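Local coordinates for periplasmic binding protein (Pseudomonas aeruginosa, PDB 2R79), which binds heme in the periplasm and probably delivers it to an inner-membrane transporter for uptake into the cell, at residues 6-18 with 237-249. Numbering follows the deposited sequence.
Sequences VSAGGSLSEWVVA and PTLLVGGLGPRLP. With HEM (protoporphyrin IX containing Fe), chain D.
With CG anti to its carbonyl carbon (chi1 -65°), Glu14 runs extended to Arg247, whose chain bends at chi3. The two side chains cross at about a right angle. Arg247 grips the carboxylate side-on, as a salt bridge. Its NE lies 2.7 Å from Glu14 OE1, and its NH2 bonds to Glu14 OE2 at 3.2 Å. Both nitrogens approach from above the carboxylate plane, and the two planes are 53° apart. NH2 also donates to Thr238 OG1, itself hydrogen-bonded to Asp236, and NH1 forms a salt bridge with Asp236; together these fix the rotation of the guanidinium. Two waters donate to Glu14 OE2; one also accepts from Arg247 N, the other also donates to Thr238 O.

In this periplasmic binding protein fold, the loop between strand 232-235 and helix 248-259 of the C-terminal lobe reaches across to helix 10-18 of the N-terminal lobe, beside the heme held between the lobes. Helix 10-18 follows strand 5-7 of the parallel sheet there, with Gly9 as its N-cap. Ser11 N donates to Val241 O. Ser11 OG sits 2.9 Å from Val241 O and 2.8 Å from Gly243 O, so its one proton has two possible acceptors. Gly9 and Gly242 let the backbones approach to 4.3 Å between their CA atoms.

Pro246 CD packs over one face of the Trp15 indole, a CH-pi contact 3.7 Å from the five-membered ring centroid. At the ring edge, Trp15 NE1 donates to Leu244 O at 2.9 Å, nearly straight (166°) and on a lone pair. Leucines of helix 94-108 also touch Trp15. Val241 CG2 faces the heme, 3.8 Å from its methyl CMC.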
loop_
_atom_site.group_PDB
_atom_site.type_symbol
_atom_site.label_atom_id
_atom_site.label_comp_id
_atom_site.label_asym_id
_atom_site.label_seq_id
_atom_site.Cartn_x
_atom_site.Cartn_y
_atom_site.Cartn_z
ATOM N N VAL A 6 -7.001 -33.410 -5.491
ATOM C CA VAL A 6 -6.842 -32.809 -4.178
ATOM C C VAL A 6 -5.362 -33.067 -3.903
ATOM O O VAL A 6 -4.883 -34.193 -4.067
ATOM C CB VAL A 6 -7.717 -33.483 -3.113
ATOM C CG1 VAL A 6 -7.231 -33.105 -1.724
ATOM C CG2 VAL A 6 -9.155 -33.029 -3.284
ATOM N N SER A 7 -4.632 -32.027 -3.520
ATOM C CA SER A 7 -3.207 -32.183 -3.290
ATOM C C SER A 7 -2.717 -31.776 -1.910
ATOM O O SER A 7 -3.057 -30.700 -1.403
ATOM C CB SER A 7 -2.433 -31.405 -4.356
ATOM O OG SER A 7 -1.040 -31.507 -4.141
ATOM N N ALA A 8 -1.905 -32.651 -1.321
ATOM C CA ALA A 8 -1.318 -32.436 -0.003
ATOM C C ALA A 8 0.197 -32.367 -0.153
ATOM O O ALA A 8 0.828 -33.320 -0.605
ATOM C CB ALA A 8 -1.696 -33.569 0.925
ATOM N N GLY A 9 0.777 -31.233 0.229
ATOM C CA GLY A 9 2.213 -31.052 0.113
ATOM C C GLY A 9 2.508 -29.892 -0.819
ATOM O O GLY A 9 2.364 -30.011 -2.033
ATOM N N GLY A 10 2.923 -28.767 -0.242
ATOM C CA GLY A 10 3.222 -27.576 -1.019
ATOM C C GLY A 10 3.854 -27.748 -2.393
ATOM O O GLY A 10 3.272 -27.348 -3.400
ATOM N N SER A 11 5.045 -28.334 -2.439
ATOM C CA SER A 11 5.751 -28.526 -3.701
ATOM C C SER A 11 5.006 -29.353 -4.740
ATOM O O SER A 11 5.133 -29.092 -5.931
ATOM C CB SER A 11 7.131 -29.124 -3.440
ATOM O OG SER A 11 7.946 -28.184 -2.762
ATOM N N LEU A 12 4.247 -30.354 -4.306
ATOM C CA LEU A 12 3.484 -31.170 -5.246
ATOM C C LEU A 12 2.460 -30.281 -5.960
ATOM O O LEU A 12 2.335 -30.315 -7.187
ATOM C CB LEU A 12 2.762 -32.292 -4.503
ATOM C CG LEU A 12 3.302 -33.710 -4.694
ATOM C CD1 LEU A 12 4.800 -33.729 -4.451
ATOM C CD2 LEU A 12 2.585 -34.663 -3.744
ATOM N N SER A 13 1.737 -29.483 -5.180
ATOM C CA SER A 13 0.729 -28.580 -5.720
ATOM C C SER A 13 1.336 -27.604 -6.719
ATOM O O SER A 13 0.743 -27.328 -7.764
ATOM C CB SER A 13 0.053 -27.799 -4.589
ATOM O OG SER A 13 -0.647 -28.669 -3.725
ATOM N N GLU A 14 2.508 -27.074 -6.390
ATOM C CA GLU A 14 3.173 -26.138 -7.287
ATOM C C GLU A 14 3.465 -26.819 -8.614
ATOM O O GLU A 14 3.322 -26.211 -9.670
ATOM C CB GLU A 14 4.490 -25.641 -6.694
ATOM C CG GLU A 14 4.361 -24.823 -5.439
ATOM C CD GLU A 14 5.666 -24.143 -5.070
ATOM O OE1 GLU A 14 6.114 -23.267 -5.841
ATOM O OE2 GLU A 14 6.246 -24.488 -4.018
ATOM N N TRP A 15 3.890 -28.079 -8.550
ATOM C CA TRP A 15 4.208 -28.824 -9.764
ATOM C C TRP A 15 2.983 -29.046 -10.632
ATOM O O TRP A 15 3.053 -28.871 -11.842
ATOM C CB TRP A 15 4.874 -30.159 -9.424
ATOM C CG TRP A 15 6.340 -30.015 -9.204
ATOM C CD1 TRP A 15 7.046 -30.394 -8.098
ATOM C CD2 TRP A 15 7.288 -29.427 -10.103
ATOM N NE1 TRP A 15 8.374 -30.073 -8.251
ATOM C CE2 TRP A 15 8.551 -29.480 -9.471
ATOM C CE3 TRP A 15 7.193 -28.857 -11.382
ATOM C CZ2 TRP A 15 9.715 -28.988 -10.075
ATOM C CZ3 TRP A 15 8.348 -28.367 -11.984
ATOM C CH2 TRP A 15 9.594 -28.436 -11.328
ATOM N N VAL A 16 1.865 -29.423 -10.019
ATOM C CA VAL A 16 0.632 -29.634 -10.767
ATOM C C VAL A 16 0.305 -28.352 -11.527
ATOM O O VAL A 16 0.013 -28.381 -12.724
ATOM C CB VAL A 16 -0.549 -29.986 -9.830
ATOM C CG1 VAL A 16 -1.859 -29.943 -10.600
ATOM C CG2 VAL A 16 -0.347 -31.375 -9.235
ATOM N N VAL A 17 0.364 -27.223 -10.832
ATOM C CA VAL A 17 0.089 -25.944 -11.468
ATOM C C VAL A 17 1.110 -25.671 -12.574
ATOM O O VAL A 17 0.751 -25.293 -13.690
ATOM C CB VAL A 17 0.136 -24.787 -10.449
ATOM C CG1 VAL A 17 0.114 -23.455 -11.174
ATOM C CG2 VAL A 17 -1.056 -24.875 -9.504
ATOM N N ALA A 18 2.386 -25.867 -12.254
ATOM C CA ALA A 18 3.468 -25.638 -13.205
ATOM C C ALA A 18 3.285 -26.425 -14.496
ATOM O O ALA A 18 3.611 -25.935 -15.572
ATOM C CB ALA A 18 4.807 -25.997 -12.566
ATOM N N PRO A 237 9.155 -21.127 4.558
ATOM C CA PRO A 237 9.039 -22.534 4.969
ATOM C C PRO A 237 8.404 -23.493 3.958
ATOM O O PRO A 237 8.754 -24.678 3.937
ATOM C CB PRO A 237 8.244 -22.453 6.275
ATOM C CG PRO A 237 7.388 -21.235 6.068
ATOM C CD PRO A 237 8.361 -20.251 5.437
ATOM N N THR A 238 7.484 -22.993 3.127
ATOM C CA THR A 238 6.820 -23.846 2.138
ATOM C C THR A 238 7.817 -24.397 1.113
ATOM O O THR A 238 7.539 -25.381 0.422
ATOM C CB THR A 238 5.669 -23.099 1.406
ATOM O OG1 THR A 238 6.169 -21.907 0.787
ATOM C CG2 THR A 238 4.582 -22.715 2.392
ATOM N N LEU A 239 8.986 -23.773 1.027
ATOM C CA LEU A 239 10.011 -24.240 0.103
ATOM C C LEU A 239 10.556 -25.608 0.518
ATOM O O LEU A 239 11.220 -26.275 -0.272
ATOM C CB LEU A 239 11.170 -23.238 0.040
ATOM C CG LEU A 239 10.928 -21.988 -0.804
ATOM C CD1 LEU A 239 12.135 -21.052 -0.721
ATOM C CD2 LEU A 239 10.666 -22.410 -2.252
ATOM N N LEU A 240 10.260 -26.022 1.752
ATOM C CA LEU A 240 10.754 -27.292 2.293
ATOM C C LEU A 240 9.704 -28.395 2.502
ATOM O O LEU A 240 10.002 -29.447 3.068
ATOM C CB LEU A 240 11.465 -27.021 3.625
ATOM C CG LEU A 240 12.561 -25.951 3.600
ATOM C CD1 LEU A 240 13.078 -25.700 5.016
ATOM C CD2 LEU A 240 13.692 -26.399 2.683
ATOM N N VAL A 241 8.478 -28.160 2.056
ATOM C CA VAL A 241 7.420 -29.152 2.221
ATOM C C VAL A 241 7.051 -29.836 0.906
ATOM O O VAL A 241 7.028 -29.201 -0.150
ATOM C CB VAL A 241 6.140 -28.505 2.795
ATOM C CG1 VAL A 241 5.103 -29.581 3.080
ATOM C CG2 VAL A 241 6.469 -27.721 4.058
ATOM N N GLY A 242 6.773 -31.134 0.980
ATOM C CA GLY A 242 6.384 -31.892 -0.199
ATOM C C GLY A 242 7.431 -32.161 -1.271
ATOM O O GLY A 242 7.100 -32.204 -2.460
ATOM N N GLY A 243 8.687 -32.348 -0.876
ATOM C CA GLY A 243 9.723 -32.619 -1.857
ATOM C C GLY A 243 10.237 -31.382 -2.569
ATOM O O GLY A 243 9.821 -30.264 -2.277
ATOM N N LEU A 244 11.149 -31.588 -3.506
ATOM C CA LEU A 244 11.754 -30.504 -4.272
ATOM C C LEU A 244 10.740 -29.781 -5.141
ATOM O O LEU A 244 10.142 -30.388 -6.027
ATOM C CB LEU A 244 12.877 -31.064 -5.146
ATOM C CG LEU A 244 14.261 -31.206 -4.512
ATOM C CD1 LEU A 244 14.166 -31.303 -2.996
ATOM C CD2 LEU A 244 14.954 -32.408 -5.116
ATOM N N GLY A 245 10.571 -28.482 -4.899
ATOM C CA GLY A 245 9.607 -27.699 -5.653
ATOM C C GLY A 245 10.190 -26.798 -6.730
ATOM O O GLY A 245 11.391 -26.522 -6.730
ATOM N N PRO A 246 9.345 -26.296 -7.647
ATOM C CA PRO A 246 9.731 -25.418 -8.758
ATOM C C PRO A 246 10.329 -24.062 -8.392
ATOM O O PRO A 246 10.972 -23.426 -9.222
ATOM C CB PRO A 246 8.436 -25.290 -9.563
ATOM C CG PRO A 246 7.386 -25.389 -8.506
ATOM C CD PRO A 246 7.885 -26.507 -7.628
ATOM N N ARG A 247 10.133 -23.618 -7.157
ATOM C CA ARG A 247 10.673 -22.325 -6.744
ATOM C C ARG A 247 12.062 -22.407 -6.125
ATOM O O ARG A 247 12.686 -21.379 -5.882
ATOM C CB ARG A 247 9.725 -21.634 -5.761
ATOM C CG ARG A 247 8.413 -21.138 -6.368
ATOM C CD ARG A 247 7.551 -20.483 -5.293
ATOM N NE ARG A 247 7.230 -21.425 -4.221
ATOM C CZ ARG A 247 7.189 -21.110 -2.930
ATOM N NH1 ARG A 247 7.444 -19.870 -2.537
ATOM N NH2 ARG A 247 6.914 -22.045 -2.029
ATOM N N LEU A 248 12.554 -23.615 -5.873
ATOM C CA LEU A 248 13.876 -23.765 -5.269
ATOM C C LEU A 248 14.988 -23.086 -6.054
ATOM O O LEU A 248 15.872 -22.469 -5.464
ATOM C CB LEU A 248 14.212 -25.245 -5.054
ATOM C CG LEU A 248 13.451 -25.861 -3.878
ATOM C CD1 LEU A 248 13.826 -27.322 -3.715
ATOM C CD2 LEU A 248 13.777 -25.081 -2.599
ATOM N N PRO A 249 14.966 -23.182 -7.393
ATOM C CA PRO A 249 16.038 -22.521 -8.142
ATOM C C PRO A 249 16.134 -21.026 -7.825
ATOM O O PRO A 249 17.233 -20.499 -7.640
ATOM C CB PRO A 249 15.662 -22.802 -9.590
ATOM C CG PRO A 249 15.083 -24.178 -9.496
ATOM C CD PRO A 249 14.172 -24.049 -8.280
HETATM C CHA HEM D . 3.394 -30.314 13.024
HETATM C CHB HEM D . 1.891 -26.604 10.159
HETATM C CHC HEM D . 6.095 -26.804 7.737
HETATM C CHD HEM D . 7.569 -30.537 10.502
HETATM C C1A HEM D . 2.595 -29.282 12.458
HETATM C C2A HEM D . 1.293 -28.838 12.940
HETATM C C3A HEM D . 0.876 -27.829 12.114
HETATM C C4A HEM D . 1.923 -27.612 11.147
HETATM C CMA HEM D . -0.466 -27.093 12.155
HETATM C CAA HEM D . 0.495 -29.341 14.143
HETATM C CBA HEM D . 0.858 -28.656 15.457
HETATM C CGA HEM D . 2.240 -29.041 15.959
HETATM O O1A HEM D . 2.434 -30.219 16.340
HETATM O O2A HEM D . 3.137 -28.167 15.966
HETATM C C1B HEM D . 2.870 -26.383 9.184
HETATM C C2B HEM D . 2.832 -25.332 8.177
HETATM C C3B HEM D . 4.024 -25.378 7.498
HETATM C C4B HEM D . 4.778 -26.473 8.083
HETATM C CMB HEM D . 1.644 -24.399 7.877
HETATM C CAB HEM D . 4.433 -24.583 6.426
HETATM C CBB HEM D . 4.276 -23.236 6.357
HETATM C C1C HEM D . 6.854 -27.851 8.279
HETATM C C2C HEM D . 8.225 -28.138 7.916
HETATM C C3C HEM D . 8.671 -29.139 8.715
HETATM C C4C HEM D . 7.527 -29.540 9.518
HETATM C CMC HEM D . 9.035 -27.464 6.819
HETATM C CAC HEM D . 10.004 -29.524 8.866
HETATM C CBC HEM D . 10.539 -30.637 8.309
HETATM C C1D HEM D . 6.543 -30.822 11.399
HETATM C C2D HEM D . 6.668 -31.801 12.449
HETATM C C3D HEM D . 5.506 -31.781 13.138
HETATM C C4D HEM D . 4.663 -30.731 12.557
HETATM C CMD HEM D . 7.865 -32.706 12.728
HETATM C CAD HEM D . 5.186 -32.811 14.220
HETATM C CBD HEM D . 4.062 -33.800 13.910
HETATM C CGD HEM D . 4.377 -34.755 12.760
HETATM O O1D HEM D . 3.520 -35.619 12.463
HETATM O O2D HEM D . 5.470 -34.653 12.153
HETATM N NA HEM D . 2.960 -28.533 11.330
HETATM N NB HEM D . 4.049 -27.122 9.088
HETATM N NC HEM D . 6.414 -28.728 9.261
HETATM N ND HEM D . 5.307 -30.170 11.451
HETATM FE FE HEM D . 4.598 -28.767 10.176
HETATM O O HOH W 1 9.106 -24.687 -4.663
HETATM O O HOH W 2 5.606 -25.258 -1.644
#